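Local coordinates for glutamate receptor kainate-like protein (Pleurobrachia bachei, PDB 4ZDM) that binds glycine in the cleft of its ligand-binding domain and probably gates an ion channel as a subunit of an ionotropic glutamate receptor, at residues G114-L119 and R147-L152; Y139-V144 and N162-D167; L151-A154 and D160-R163. All coordinates share one frame; numbering follows the deposited sequence.

Of the parts that meet here, strand 112-121 comes first in the chain; its residues 114-119 open contact 1. Strand 140-144 follows and opens contact 2. The chain then turns into helix 148-155, which packs back on strand 112-121 and closes contact 1. Contact 3 is the shortest closure: five residues separate its segments, and it folds helix 159-167 against helix 148-155. Further along that second helix, residues 162-167 return to strand 140-144 and close contact 2. Contacts 1 and 2 therefore cross along the chain, while contact 3 falls within the span of contact 2. Leu153 touches both Leu116 and Ile164, so the three form one continuous patch, which reaches the glycine site at contact 1.

Contact 1. Residues G114-L119 and R147-L152. With NA (sodium ion), chain E; GLY (glycine), chain B.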
ATOM      1  N   GLY A 114      29.335  -4.893  -4.406  1.00 10.17           N
ATOM      2  CA  GLY A 114      29.525  -4.736  -5.841  1.00 11.87           C
ATOM      3  C   GLY A 114      30.578  -3.716  -6.178  1.00  9.68           C
ATOM      4  O   GLY A 114      31.274  -3.166  -5.322  1.00 10.96           O
ATOM      5  N   GLY A 115      30.703  -3.472  -7.473  1.00 10.21           N
ATOM      6  CA  GLY A 115      31.611  -2.467  -7.968  1.00 11.08           C
ATOM      7  C   GLY A 115      31.311  -2.200  -9.445  1.00  9.43           C
ATOM      8  O   GLY A 115      30.444  -2.801 -10.026  1.00 10.81           O
ATOM      9  N   LEU A 116      32.008  -1.232 -10.024  1.00  9.81           N
ATOM     10  CA  LEU A 116      31.836  -0.945 -11.452  1.00 12.54           C
ATOM     11  C   LEU A 116      32.874  -1.696 -12.273  1.00 13.77           C
ATOM     12  O   LEU A 116      34.029  -1.846 -11.892  1.00 13.70           O
ATOM     13  CB  LEU A 116      31.962   0.553 -11.724  1.00 12.16           C
ATOM     14  CG  LEU A 116      30.941   1.455 -11.015  1.00 10.93           C
ATOM     15  CD1 LEU A 116      31.114   2.939 -11.423  1.00 13.53           C
ATOM     16  CD2 LEU A 116      29.541   0.977 -11.198  1.00 13.63           C
ATOM     17  N   GLY A 117      32.423  -2.143 -13.419  1.00 12.22           N
ATOM     18  CA  GLY A 117      33.308  -2.689 -14.425  1.00 13.64           C
ATOM     19  C   GLY A 117      32.974  -2.118 -15.773  1.00 13.97           C
ATOM     20  O   GLY A 117      31.825  -1.876 -16.086  1.00 13.99           O
ATOM     21  N   ALA A 118      34.017  -1.949 -16.569  1.00 14.00           N
ATOM     22  CA  ALA A 118      33.891  -1.471 -17.945  1.00 13.19           C
ATOM     23  C   ALA A 118      34.088  -2.672 -18.862  1.00 13.79           C
ATOM     24  O   ALA A 118      35.207  -3.219 -18.895  1.00 16.29           O
ATOM     25  CB  ALA A 118      34.914  -0.406 -18.202  1.00 15.90           C
ATOM     26  N   LEU A 119      33.021  -3.119 -19.530  1.00 13.12           N
ATOM     27  CA  LEU A 119      33.096  -4.324 -20.339  1.00 13.34           C
ATOM     28  C   LEU A 119      32.913  -3.961 -21.821  1.00 16.84           C
ATOM     29  O   LEU A 119      32.225  -2.984 -22.166  1.00 14.41           O
ATOM     30  CB  LEU A 119      32.072  -5.360 -19.854  1.00 14.77           C
ATOM     31  CG  LEU A 119      32.508  -6.227 -18.672  1.00 15.47           C
ATOM     32  CD1 LEU A 119      32.743  -5.441 -17.388  1.00 16.42           C
ATOM     33  CD2 LEU A 119      31.457  -7.338 -18.484  1.00 18.78           C
ATOM     34  N   ARG A 147      20.463   4.997 -12.986  1.00 12.45           N
ATOM     35  CA  ARG A 147      20.975   3.802 -12.347  1.00 10.51           C
ATOM     36  C   ARG A 147      22.279   4.193 -11.637  1.00 10.24           C
ATOM     37  O   ARG A 147      22.855   5.222 -11.924  1.00 12.77           O
ATOM     38  CB  ARG A 147      21.186   2.698 -13.400  1.00 10.36           C
ATOM     39  CG  ARG A 147      21.508   1.355 -12.875  1.00 10.68           C
ATOM     40  CD  ARG A 147      21.833   0.414 -14.022  1.00 12.38           C
ATOM     41  NE  ARG A 147      22.431  -0.860 -13.667  1.00 11.43           N
ATOM     42  CZ  ARG A 147      21.756  -1.940 -13.359  1.00 10.43           C
ATOM     43  NH1 ARG A 147      20.433  -1.902 -13.209  1.00 14.24           N
ATOM     44  NH2 ARG A 147      22.433  -3.060 -13.128  1.00 11.09           N
ATOM     45  N   ASN A 148      22.712   3.401 -10.656  1.00 10.14           N
ATOM     46  CA  ASN A 148      23.841   3.786  -9.811  1.00  9.57           C
ATOM     47  C   ASN A 148      25.170   4.113 -10.501  1.00 10.95           C
ATOM     48  O   ASN A 148      25.820   5.073 -10.096  1.00 11.47           O
ATOM     49  CB  ASN A 148      24.038   2.669  -8.796  1.00  9.87           C
ATOM     50  CG  ASN A 148      25.325   2.806  -7.989  1.00  9.75           C
ATOM     51  OD1 ASN A 148      25.481   3.697  -7.156  1.00 11.78           O
ATOM     52  ND2 ASN A 148      26.257   1.871  -8.225  1.00 11.87           N
ATOM     53  N   PRO A 149      25.603   3.379 -11.543  1.00 10.45           N
ATOM     54  CA  PRO A 149      26.883   3.792 -12.135  1.00 10.09           C
ATOM     55  C   PRO A 149      26.919   5.247 -12.606  1.00 13.52           C
ATOM     56  O   PRO A 149      27.893   5.910 -12.279  1.00 12.71           O
ATOM     57  CB  PRO A 149      27.075   2.798 -13.302  1.00 11.69           C
ATOM     58  CG  PRO A 149      26.303   1.572 -12.806  1.00 10.37           C
ATOM     59  CD  PRO A 149      25.094   2.146 -12.170  1.00 11.77           C
ATOM     60  N   GLU A 150      25.883   5.732 -13.305  0.67 12.08           N
ATOM     61  CA  GLU A 150      25.833   7.116 -13.762  0.67 14.13           C
ATOM     62  C   GLU A 150      25.896   8.017 -12.533  0.67 14.94           C
ATOM     63  O   GLU A 150      26.658   8.980 -12.540  0.67 14.33           O
ATOM     64  CB  GLU A 150      24.565   7.383 -14.554  0.67 15.55           C
ATOM     65  CG  GLU A 150      24.433   8.824 -15.050  0.67 19.90           C
ATOM     66  CD  GLU A 150      23.025   9.169 -15.530  0.67 31.52           C
ATOM     67  OE1 GLU A 150      22.021   8.884 -14.827  0.67 33.44           O
ATOM     68  OE2 GLU A 150      22.939   9.745 -16.635  0.67 33.05           O
ATOM     69  N   LEU A 151      25.099   7.698 -11.509  1.00 11.79           N
ATOM     70  CA  LEU A 151      24.960   8.543 -10.318  1.00 15.13           C
ATOM     71  C   LEU A 151      26.323   8.615  -9.642  1.00 14.48           C
ATOM     72  O   LEU A 151      26.738   9.684  -9.208  1.00 18.71           O
ATOM     73  CB  LEU A 151      23.905   8.007  -9.334  1.00 19.12           C
ATOM     74  CG  LEU A 151      22.383   8.152  -9.443  1.00 37.40           C
ATOM     75  CD1 LEU A 151      21.708   7.770  -8.058  1.00 33.69           C
ATOM     76  CD2 LEU A 151      21.983   9.544  -9.847  1.00 45.55           C
ATOM     77  N   LEU A 152      27.009   7.473  -9.482  0.61 14.68           N
ATOM     78  CA  LEU A 152      28.361   7.456  -8.914  0.61 11.20           C
ATOM     79  C   LEU A 152      29.381   8.237  -9.654  0.61 20.56           C
ATOM     80  O   LEU A 152      30.195   8.952  -9.069  0.61 21.35           O
ATOM     81  CB  LEU A 152      28.925   6.029  -8.841  0.61 20.21           C
ATOM     82  CG  LEU A 152      28.430   5.187  -7.709  0.61 14.44           C
ATOM     83  CD1 LEU A 152      29.114   3.817  -7.797  0.61 13.30           C
ATOM     84  CD2 LEU A 152      28.640   5.848  -6.320  0.61 15.78           C
TER
HETATM   85 NA    NA E 304      21.094  10.330 -17.942  0.73 36.45          NA
HETATM   86  N   GLY B 301      21.666  -2.015  -8.936  1.00 13.76           N
HETATM   87  CA  GLY B 301      21.376  -0.816  -9.763  1.00 10.93           C
HETATM   88  C   GLY B 301      20.998   0.396  -8.985  1.00 11.46           C
HETATM   89  O   GLY B 301      20.853   1.497  -9.540  1.00 10.01           O
HETATM   90  OXT GLY B 301      20.805   0.320  -7.734  1.00  9.68           O
HETATM   91  O   HOH W   1      21.992  12.813 -18.161  1.00 47.68           O
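Leu116 lays its CD2 methyl against the ring of Pro149, with CD2 3.7 Å from Pro149 CG and equally near its CB. The other branch turns toward Leu152: in one of two conformers, Leu152 CD1 lies 4.2 Å from Leu116 CD1. Leu116 CG sits anti to the carbonyl carbon (chi1 -61°), and this carries both methyls from the strand to the helix. Phe212 and Phe215 of the neighbouring strand 205-221 extend the apolar layer. The helix starts at the cleft between the two lobes of this clamshell ligand-binding domain, of the periplasmic-binding-protein type. There the backbone of Asn148 binds the agonist: its N donates to O of the bound glycine at 2.9 Å, with an N-H...O angle of 148°. Arg147, the N-cap residue, lays its guanidinium face under the ligand, whose CA stands 3.7 Å above the plane. Glu17 and Asp190 hold that group by salt bridges. With an alanine in place of Arg147, the ligand is likely to lose its cover on one side, and both carboxylates their cationic mate. In one of its two conformers, Glu150 OE2 binds a sodium ion at 2.3 Å, together with Asp145.

Contact 2. Residues Y139-V144 and N162-D167; sequences YQWGVV and NRIAED
This is a strand-to-helix contact carried mainly by one tryptophan, where helix 159-167 packs on strand 140-144 in the same lobe as strand 186-192. Trp141 projects from strand 140-144 toward the helix and meets it near its C-terminal end. The indole NE1 donates to the backbone O of Ile164 at 2.9 Å, and the N-H...O angle is 165°. The bond lies almost in the ring plane. It also lies in the carbonyl plane and uses a lone pair of the oxygen, with a C=O...N angle of 124°. Trp141 CG stands between its backbone N and carbonyl carbon (chi1 63°), which swings the indole across to the helix. The ring is covered on its two faces by different things. Ile164 CD1 lies 3.9 Å above one face, toward the rim. Water 2 and the backbone O of Asp167 lie over the other, also off-centre. The Ile164 side chain crosses the indole at about a right angle, and its CG2 comes within 3.7 Å of Trp141 NE1. At the six-membered end, Trp141 CZ2 touches Asp167 CB at 3.7 Å. The Asp167 carboxylate forms a salt bridge along the helix, with OD2 3.0 Å from Arg163 NE. Water 2 accepts from Trp141 N at 3.1 Å and makes a weak bond to Asp167 O, so backbone and side chain of the tryptophan both link to the helix. Val187 and Ala168 also touch the indole. The chain runs from strand 140-144 through two helices to strand 169-171, its parallel neighbour, so the contact belongs to a right-handed crossover in the alpha/beta lobe of the clamshell fold.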
ATOM      1  N   TYR A 139      36.348   3.791 -29.370  1.00 23.99           N
ATOM      2  CA  TYR A 139      35.219   3.238 -28.632  1.00 25.60           C
ATOM      3  C   TYR A 139      34.307   4.315 -28.114  1.00 17.86           C
ATOM      4  O   TYR A 139      34.767   5.302 -27.545  1.00 22.15           O
ATOM      5  CB  TYR A 139      35.712   2.429 -27.454  1.00 22.91           C
ATOM      6  CG  TYR A 139      36.529   1.246 -27.847  1.00 28.16           C
ATOM      7  CD1 TYR A 139      35.927   0.058 -28.220  1.00 27.53           C
ATOM      8  CD2 TYR A 139      37.913   1.330 -27.877  1.00 34.35           C
ATOM      9  CE1 TYR A 139      36.691  -1.039 -28.600  1.00 36.62           C
ATOM     10  CE2 TYR A 139      38.686   0.242 -28.252  1.00 41.97           C
ATOM     11  CZ  TYR A 139      38.069  -0.932 -28.613  1.00 40.56           C
ATOM     12  OH  TYR A 139      38.846  -2.003 -28.971  1.00 48.76           O
ATOM     13  N   GLN A 140      33.012   4.112 -28.335  1.00 18.22           N
ATOM     14  CA  GLN A 140      31.983   4.797 -27.566  1.00 21.97           C
ATOM     15  C   GLN A 140      31.872   4.113 -26.201  1.00 16.21           C
ATOM     16  O   GLN A 140      32.324   2.993 -26.010  1.00 18.21           O
ATOM     17  CB  GLN A 140      30.624   4.730 -28.245  1.00 23.71           C
ATOM     18  CG  GLN A 140      30.542   5.506 -29.556  1.00 39.40           C
ATOM     19  CD  GLN A 140      29.139   5.487 -30.098  1.00 45.02           C
ATOM     20  OE1 GLN A 140      28.728   4.515 -30.722  1.00 52.94           O
ATOM     21  NE2 GLN A 140      28.371   6.536 -29.807  1.00 48.00           N
ATOM     22  N   TRP A 141      31.271   4.807 -25.244  1.00 17.09           N
ATOM     23  CA  TRP A 141      30.927   4.134 -23.997  1.00 14.65           C
ATOM     24  C   TRP A 141      29.591   4.645 -23.492  1.00 14.44           C
ATOM     25  O   TRP A 141      29.116   5.694 -23.891  1.00 17.56           O
ATOM     26  CB  TRP A 141      32.016   4.334 -22.953  1.00 14.91           C
ATOM     27  CG  TRP A 141      32.263   5.752 -22.517  1.00 14.91           C
ATOM     28  CD1 TRP A 141      31.733   6.356 -21.404  1.00 17.59           C
ATOM     29  CD2 TRP A 141      33.115   6.723 -23.126  1.00 15.75           C
ATOM     30  NE1 TRP A 141      32.191   7.636 -21.291  1.00 18.68           N
ATOM     31  CE2 TRP A 141      33.046   7.887 -22.340  1.00 19.13           C
ATOM     32  CE3 TRP A 141      33.931   6.723 -24.272  1.00 20.12           C
ATOM     33  CZ2 TRP A 141      33.749   9.043 -22.657  1.00 21.98           C
ATOM     34  CZ3 TRP A 141      34.625   7.879 -24.576  1.00 23.12           C
ATOM     35  CH2 TRP A 141      34.542   9.011 -23.755  1.00 22.99           C
ATOM     36  N   GLY A 142      28.963   3.866 -22.608  1.00 13.42           N
ATOM     37  CA  GLY A 142      27.629   4.134 -22.157  1.00 12.99           C
ATOM     38  C   GLY A 142      27.318   3.706 -20.733  1.00 12.53           C
ATOM     39  O   GLY A 142      27.954   2.828 -20.194  1.00 13.85           O
ATOM     40  N   VAL A 143      26.311   4.358 -20.173  1.00 13.96           N
ATOM     41  CA  VAL A 143      25.770   4.054 -18.844  1.00 13.14           C
ATOM     42  C   VAL A 143      24.255   4.123 -18.933  1.00 13.73           C
ATOM     43  O   VAL A 143      23.707   4.832 -19.813  1.00 14.26           O
ATOM     44  CB  VAL A 143      26.309   5.018 -17.749  1.00 13.27           C
ATOM     45  CG1 VAL A 143      27.764   4.867 -17.600  1.00 15.53           C
ATOM     46  CG2 VAL A 143      25.922   6.443 -18.020  1.00 14.61           C
ATOM     47  N   VAL A 144      23.563   3.441 -18.031  1.00 11.75           N
ATOM     48  CA  VAL A 144      22.104   3.514 -17.924  1.00 11.66           C
ATOM     49  C   VAL A 144      21.656   4.768 -17.205  1.00 13.85           C
ATOM     50  O   VAL A 144      22.158   5.091 -16.138  1.00 13.15           O
ATOM     51  CB  VAL A 144      21.523   2.316 -17.205  1.00 12.41           C
ATOM     52  CG1 VAL A 144      20.026   2.290 -17.241  1.00 13.56           C
ATOM     53  CG2 VAL A 144      22.051   1.027 -17.780  1.00 12.67           C
ATOM     54  N   ASN A 162      33.738  12.115 -13.560  1.00 21.57           N
ATOM     55  CA  ASN A 162      32.642  12.996 -13.931  1.00 20.92           C
ATOM     56  C   ASN A 162      32.566  13.115 -15.443  1.00 22.85           C
ATOM     57  O   ASN A 162      31.485  13.133 -16.019  1.00 21.25           O
ATOM     58  CB  ASN A 162      32.787  14.429 -13.369  1.00 20.66           C
ATOM     59  CG  ASN A 162      32.876  14.524 -11.832  1.00 28.77           C
ATOM     60  OD1 ASN A 162      33.368  15.542 -11.315  1.00 23.65           O
ATOM     61  ND2 ASN A 162      32.390  13.535 -11.105  1.00 22.44           N
ATOM     62  N   ARG A 163      33.734  13.212 -16.078  1.00 20.54           N
ATOM     63  CA  ARG A 163      33.799  13.388 -17.531  1.00 24.58           C
ATOM     64  C   ARG A 163      33.334  12.105 -18.234  1.00 22.09           C
ATOM     65  O   ARG A 163      32.664  12.161 -19.253  1.00 21.54           O
ATOM     66  CB  ARG A 163      35.232  13.763 -17.947  1.00 25.70           C
ATOM     67  CG  ARG A 163      35.438  14.007 -19.440  1.00 32.09           C
ATOM     68  CD  ARG A 163      35.412  15.493 -19.810  1.00 31.26           C
ATOM     69  NE  ARG A 163      35.351  15.593 -21.255  1.00 23.47           N
ATOM     70  CZ  ARG A 163      36.372  15.944 -22.041  1.00 22.12           C
ATOM     71  NH1 ARG A 163      37.528  16.247 -21.510  1.00 23.11           N
ATOM     72  NH2 ARG A 163      36.220  15.982 -23.332  1.00 21.49           N
ATOM     73  N   ILE A 164      33.724  10.959 -17.692  1.00 20.14           N
ATOM     74  CA  ILE A 164      33.190   9.686 -18.203  1.00 16.56           C
ATOM     75  C   ILE A 164      31.647   9.702 -18.216  1.00 21.13           C
ATOM     76  O   ILE A 164      31.023   9.285 -19.188  1.00 19.39           O
ATOM     77  CB  ILE A 164      33.746   8.527 -17.365  1.00 18.56           C
ATOM     78  CG1 ILE A 164      35.243   8.326 -17.610  1.00 23.80           C
ATOM     79  CG2 ILE A 164      32.932   7.248 -17.666  1.00 19.74           C
ATOM     80  CD1 ILE A 164      35.573   7.645 -18.926  1.00 23.92           C
ATOM     81  N   ALA A 165      30.991  10.159 -17.142  1.00 18.02           N
ATOM     82  CA  ALA A 165      29.539  10.126 -17.118  1.00 19.12           C
ATOM     83  C   ALA A 165      28.977  11.132 -18.096  1.00 19.58           C
ATOM     84  O   ALA A 165      27.981  10.861 -18.758  1.00 22.62           O
ATOM     85  CB  ALA A 165      29.036  10.401 -15.728  1.00 21.89           C
ATOM     86  N   GLU A 166      29.621  12.302 -18.138  1.00 21.72           N
ATOM     87  CA  GLU A 166      29.201  13.417 -18.988  1.00 26.33           C
ATOM     88  C   GLU A 166      29.139  12.996 -20.450  1.00 26.76           C
ATOM     89  O   GLU A 166      28.148  13.207 -21.128  1.00 22.40           O
ATOM     90  CB  GLU A 166      30.181  14.599 -18.817  1.00 29.16           C
ATOM     91  CG  GLU A 166      29.976  15.804 -19.738  1.00 44.19           C
ATOM     92  CD  GLU A 166      31.121  16.870 -19.640  1.00 52.74           C
ATOM     93  OE1 GLU A 166      31.824  16.974 -18.594  1.00 41.60           O
ATOM     94  OE2 GLU A 166      31.327  17.599 -20.637  1.00 38.91           O
ATOM     95  N   ASP A 167      30.202  12.367 -20.905  1.00 24.32           N
ATOM     96  CA  ASP A 167      30.338  12.039 -22.322  1.00 22.21           C
ATOM     97  C   ASP A 167      29.815  10.652 -22.699  1.00 15.96           C
ATOM     98  O   ASP A 167      29.801  10.256 -23.867  1.00 20.85           O
ATOM     99  CB  ASP A 167      31.788  12.161 -22.726  1.00 22.07           C
ATOM    100  CG  ASP A 167      32.250  13.622 -22.764  1.00 37.37           C
ATOM    101  OD1 ASP A 167      31.394  14.521 -22.821  1.00 35.77           O
ATOM    102  OD2 ASP A 167      33.451  13.854 -22.707  1.00 29.32           O
TER
HETATM  103  O   HOH W   2      30.734   7.807 -25.886  1.00 26.76           O

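Contact 3. Residues L151-A154 and D160-R163. With NA (sodium ion), chain F; SO4 (sulfate ion), chain C.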
ATOM      1  N   LEU A 151      25.099   7.698 -11.509  1.00 11.79           N
ATOM      2  CA  LEU A 151      24.960   8.543 -10.318  1.00 15.13           C
ATOM      3  C   LEU A 151      26.323   8.615  -9.642  1.00 14.48           C
ATOM      4  O   LEU A 151      26.738   9.684  -9.208  1.00 18.71           O
ATOM      5  CB  LEU A 151      23.905   8.007  -9.334  1.00 19.12           C
ATOM      6  CG  LEU A 151      22.383   8.152  -9.443  1.00 37.40           C
ATOM      7  CD1 LEU A 151      21.708   7.770  -8.058  1.00 33.69           C
ATOM      8  CD2 LEU A 151      21.983   9.544  -9.847  1.00 45.55           C
ATOM      9  N   LEU A 152      27.009   7.473  -9.482  0.61 14.68           N
ATOM     10  CA  LEU A 152      28.361   7.456  -8.914  0.61 11.20           C
ATOM     11  C   LEU A 152      29.381   8.237  -9.654  0.61 20.56           C
ATOM     12  O   LEU A 152      30.195   8.952  -9.069  0.61 21.35           O
ATOM     13  CB  LEU A 152      28.925   6.029  -8.841  0.61 20.21           C
ATOM     14  CG  LEU A 152      28.430   5.187  -7.709  0.61 14.44           C
ATOM     15  CD1 LEU A 152      29.114   3.817  -7.797  0.61 13.30           C
ATOM     16  CD2 LEU A 152      28.640   5.848  -6.320  0.61 15.78           C
ATOM     17  N   LEU A 153      29.402   8.039 -10.949  1.00 17.28           N
ATOM     18  CA  LEU A 153      30.429   8.652 -11.753  1.00 17.54           C
ATOM     19  C   LEU A 153      30.195  10.164 -11.773  1.00 19.21           C
ATOM     20  O   LEU A 153      31.136  10.901 -11.635  1.00 19.50           O
ATOM     21  CB  LEU A 153      30.439   8.082 -13.158  1.00 17.91           C
ATOM     22  CG  LEU A 153      30.845   6.621 -13.243  1.00 23.88           C
ATOM     23  CD1 LEU A 153      30.469   6.123 -14.605  1.00 22.41           C
ATOM     24  CD2 LEU A 153      32.329   6.442 -12.998  1.00 31.04           C
ATOM     25  N   ALA A 154      28.937  10.606 -11.832  1.00 18.06           N
ATOM     26  CA  ALA A 154      28.637  12.035 -11.933  1.00 16.98           C
ATOM     27  C   ALA A 154      28.831  12.740 -10.613  1.00 19.67           C
ATOM     28  O   ALA A 154      29.077  13.955 -10.606  1.00 21.53           O
ATOM     29  CB  ALA A 154      27.221  12.243 -12.427  1.00 17.51           C
ATOM     30  N   ASP A 160      37.696  13.222 -13.605  1.00 24.67           N
ATOM     31  CA  ASP A 160      37.775  12.352 -14.801  1.00 29.29           C
ATOM     32  C   ASP A 160      36.581  11.364 -14.838  1.00 22.21           C
ATOM     33  O   ASP A 160      36.088  11.066 -15.912  1.00 22.07           O
ATOM     34  CB  ASP A 160      39.072  11.528 -14.874  1.00 35.14           C
ATOM     35  CG  ASP A 160      40.324  12.371 -15.092  1.00 43.95           C
ATOM     36  OD1 ASP A 160      40.267  13.383 -15.810  1.00 30.40           O
ATOM     37  OD2 ASP A 160      41.385  11.991 -14.549  1.00 51.73           O
ATOM     38  N   TYR A 161      36.181  10.816 -13.686  1.00 22.76           N
ATOM     39  CA  TYR A 161      34.966   9.987 -13.634  1.00 23.52           C
ATOM     40  C   TYR A 161      33.749  10.842 -13.995  1.00 16.20           C
ATOM     41  O   TYR A 161      32.823  10.393 -14.662  1.00 20.95           O
ATOM     42  CB  TYR A 161      34.821   9.333 -12.252  1.00 22.55           C
ATOM     43  CG  TYR A 161      35.748   8.160 -12.005  1.00 28.36           C
ATOM     44  CD1 TYR A 161      36.025   7.243 -13.011  1.00 24.17           C
ATOM     45  CD2 TYR A 161      36.278   7.919 -10.739  1.00 24.20           C
ATOM     46  CE1 TYR A 161      36.867   6.158 -12.782  1.00 26.42           C
ATOM     47  CE2 TYR A 161      37.096   6.815 -10.499  1.00 22.78           C
ATOM     48  CZ  TYR A 161      37.393   5.948 -11.519  1.00 26.81           C
ATOM     49  OH  TYR A 161      38.204   4.841 -11.284  1.00 27.64           O
ATOM     50  N   ASN A 162      33.738  12.115 -13.560  1.00 21.57           N
ATOM     51  CA  ASN A 162      32.642  12.996 -13.931  1.00 20.92           C
ATOM     52  C   ASN A 162      32.566  13.115 -15.443  1.00 22.85           C
ATOM     53  O   ASN A 162      31.485  13.133 -16.019  1.00 21.25           O
ATOM     54  CB  ASN A 162      32.787  14.429 -13.369  1.00 20.66           C
ATOM     55  CG  ASN A 162      32.876  14.524 -11.832  1.00 28.77           C
ATOM     56  OD1 ASN A 162      33.368  15.542 -11.315  1.00 23.65           O
ATOM     57  ND2 ASN A 162      32.390  13.535 -11.105  1.00 22.44           N
ATOM     58  N   ARG A 163      33.734  13.212 -16.078  1.00 20.54           N
ATOM     59  CA  ARG A 163      33.799  13.388 -17.531  1.00 24.58           C
ATOM     60  C   ARG A 163      33.334  12.105 -18.234  1.00 22.09           C
ATOM     61  O   ARG A 163      32.664  12.161 -19.253  1.00 21.54           O
ATOM     62  CB  ARG A 163      35.232  13.763 -17.947  1.00 25.70           C
ATOM     63  CG  ARG A 163      35.438  14.007 -19.440  1.00 32.09           C
ATOM     64  CD  ARG A 163      35.412  15.493 -19.810  1.00 31.26           C
ATOM     65  NE  ARG A 163      35.351  15.593 -21.255  1.00 23.47           N
ATOM     66  CZ  ARG A 163      36.372  15.944 -22.041  1.00 22.12           C
ATOM     67  NH1 ARG A 163      37.528  16.247 -21.510  1.00 23.11           N
ATOM     68  NH2 ARG A 163      36.220  15.982 -23.332  1.00 21.49           N
TER
HETATM   69 NA    NA F 305      38.869  14.522 -17.115  1.00 44.47          NA
HETATM   70  S   SO4 C 302      38.901   3.357  -7.658  0.70 37.25           S
HETATM   71  O1  SO4 C 302      39.902   2.541  -8.369  0.70 30.27           O
HETATM   72  O2  SO4 C 302      38.356   4.348  -8.609  0.70 26.90           O
HETATM   73  O3  SO4 C 302      37.970   2.413  -6.994  0.70 22.80           O
HETATM   74  O4  SO4 C 302      39.500   4.120  -6.568  0.70 37.14           O
HETATM   75  O   HOH W   3      39.206  15.414 -19.080  1.00 40.87           O
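A backbone carbonyl near the end of one helix is taken by a side-chain amide of the next: Asn162 ND2 donates to Leu153 O at 3.0 Å. The N-H...O angle is 156°. The carbonyl oxygen lies in the amide plane of Asn162, and the donor lies in the carbonyl plane. ND2 has a still stronger partner in Asn156 O, in the turn between the helices, so one amide nitrogen serves both the end of helix 148-155 and the link that follows it. The Ala154 and Asn162 CA atoms are 4.6 Å apart. Asn162 CA adds a CH...O contact to the same Leu153 oxygen at 3.5 Å. Beside this polar joint, Leu153 CD2 meets Tyr161 CD1 at 3.8 Å and leans on its CB. Tyr161 CG is anti to the carbonyl carbon (chi1 -76°); its CB points to Leu153, while the hydroxyl end leads away. That ring also meets Phe212, with the two planes nearly parallel. Its OH donates to sulfate O2 at 2.7 Å, in an ion probably left from the crystallisation liquor. On the outer side of the hairpin of helices, Asp160 OD1 binds a sodium ion at 2.2 Å. Water 3 is a second ligand of that ion and accepts from Arg163 NH1 at 3.1 Å. The chemistry thus divides by side. The amide of Asn162 ties the first helix and the turn to the second, Leu153 and Tyr161 both meet Phe212 of strand 205-221, and outside, the sodium probably offsets the charge of Asp160.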